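Local coordinates for ribosomal RNA processing protein 6 (Trypanosoma brucei brucei, PDB 4NLC) that probably degrades and trims RNA from its 3' end as an exosome-associated 3'-5' exoribonuclease acting in ribosomal RNA processing, at residues R156-Q159 with K160-L164. The protein carries 1 engineered substitution. Numbering follows the deposited sequence.
Sequences RWLQ and KDFGL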
# COMPACT_ATOMS: atom_id res chain seq x y z
N ARG A 156 -3.41 0.78 -5.44
CA ARG A 156 -2.06 0.89 -5.98
C ARG A 156 -1.22 -0.34 -5.61
O ARG A 156 -0.58 -0.93 -6.46
CB ARG A 156 -1.42 2.21 -5.47
CG ARG A 156 -1.91 3.41 -6.27
CD ARG A 156 -1.56 4.72 -5.60
NE ARG A 156 -2.56 5.75 -5.89
CZ ARG A 156 -2.47 6.63 -6.88
NH1 ARG A 156 -1.41 6.62 -7.69
NH2 ARG A 156 -3.43 7.52 -7.07
N TRP A 157 -1.22 -0.72 -4.35
CA TRP A 157 -0.50 -1.87 -3.80
C TRP A 157 -0.81 -3.15 -4.55
O TRP A 157 0.13 -3.83 -4.98
CB TRP A 157 -0.81 -2.03 -2.31
CG TRP A 157 -0.31 -0.88 -1.46
CD1 TRP A 157 0.61 0.06 -1.81
CD2 TRP A 157 -0.69 -0.59 -0.11
NE1 TRP A 157 0.84 0.92 -0.76
CE2 TRP A 157 0.07 0.53 0.31
CE3 TRP A 157 -1.56 -1.20 0.82
CZ2 TRP A 157 -0.03 1.07 1.60
CZ3 TRP A 157 -1.67 -0.65 2.09
CH2 TRP A 157 -0.90 0.46 2.48
N LEU A 158 -2.13 -3.44 -4.77
CA LEU A 158 -2.62 -4.63 -5.46
C LEU A 158 -2.00 -4.74 -6.85
O LEU A 158 -1.66 -5.83 -7.29
CB LEU A 158 -4.17 -4.61 -5.57
CG LEU A 158 -4.99 -4.97 -4.30
CD1 LEU A 158 -6.49 -4.86 -4.57
CD2 LEU A 158 -4.73 -6.37 -3.85
N GLN A 159 -1.83 -3.59 -7.51
CA GLN A 159 -1.24 -3.53 -8.83
C GLN A 159 0.25 -3.80 -8.77
O GLN A 159 0.74 -4.73 -9.41
CB GLN A 159 -1.53 -2.17 -9.51
CG GLN A 159 -3.02 -1.92 -9.72
CD GLN A 159 -3.29 -0.56 -10.30
OE1 GLN A 159 -2.46 0.02 -11.01
NE2 GLN A 159 -4.49 -0.05 -10.08
N LYS A 160 0.98 -2.99 -8.02
CA LYS A 160 2.42 -3.09 -7.85
C LYS A 160 2.87 -4.51 -7.54
O LYS A 160 3.79 -5.03 -8.18
CB LYS A 160 2.86 -2.13 -6.71
CG LYS A 160 4.27 -2.35 -6.14
CD LYS A 160 4.57 -1.40 -4.94
CE LYS A 160 3.82 -1.70 -3.62
NZ LYS A 160 3.98 -0.60 -2.62
N ASP A 161 2.23 -5.14 -6.54
CA ASP A 161 2.66 -6.43 -6.03
C ASP A 161 2.09 -7.63 -6.72
O ASP A 161 2.76 -8.66 -6.75
CB ASP A 161 2.37 -6.51 -4.53
CG ASP A 161 3.25 -5.56 -3.71
OD1 ASP A 161 4.48 -5.66 -3.82
OD2 ASP A 161 2.68 -4.72 -2.95
N PHE A 162 0.84 -7.57 -7.19
CA PHE A 162 0.18 -8.78 -7.69
C PHE A 162 -0.55 -8.70 -9.03
O PHE A 162 -1.22 -9.67 -9.40
CB PHE A 162 -0.84 -9.25 -6.62
CG PHE A 162 -0.45 -9.09 -5.17
CD1 PHE A 162 0.62 -9.81 -4.63
CD2 PHE A 162 -1.21 -8.30 -4.31
CE1 PHE A 162 0.96 -9.68 -3.27
CE2 PHE A 162 -0.87 -8.18 -2.96
CZ PHE A 162 0.20 -8.88 -2.44
N GLY A 163 -0.52 -7.55 -9.70
CA GLY A 163 -1.29 -7.34 -10.93
C GLY A 163 -2.79 -7.57 -10.70
O GLY A 163 -3.48 -8.10 -11.58
N LEU A 164 -3.30 -7.17 -9.50
CA LEU A 164 -4.71 -7.28 -9.11
C LEU A 164 -5.46 -5.94 -9.25
O LEU A 164 -4.96 -4.89 -8.86
CB LEU A 164 -4.90 -7.90 -7.70
CG LEU A 164 -4.50 -9.38 -7.57
CD1 LEU A 164 -4.55 -9.86 -6.12
CD2 LEU A 164 -5.38 -10.25 -8.42
O HOH W 1 -5.96 -2.33 -8.21
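Leu158 meets both Phe162 and Leu164 where the chain leaves helix 152-162. Its carbonyl O accepts two N-H groups, Phe162 N at 3.0 Å and Leu164 N at 3.1 Å, which come in from opposite faces of the carbonyl plane. The second is nearly straight at hydrogen (170°). One residue on, Gly163 N donates to Gln159 O over 3.1 Å. Gly163 has a positive phi (58°), and the chain turns there, bringing Leu164 back beside the helix. The two leucines touch side chain to side chain, Leu158 CB to Leu164 CB at 4.0 Å. The CD2 branch of Leu158, Leu158 CD2, lies 4.0 Å from Phe162 CD2. Asp161 CB sits over the centre of the Phe162 ring. A water ties the returning chain to the helix: it donates to Leu164 O at 2.8 Å and accepts from Gln159 NE2, whose amide also donates to Glu263 O.

Further back, Lys160 runs alongside Trp157. A bend at chi3 (71°) helps bring Lys160 NZ within 3.5 Å of Trp157 CD1, obliquely to the ring. NZ bonds to His99 NE2 and Gln106 O, and His99 stacks on the indole. Leu158 packs on Leu97 and Met112 of the sheet. This is the helix exit of a beta-alpha-beta crossover between strands 145-148 and 169-171, within the RNase H-like 3'-5' exonuclease domain.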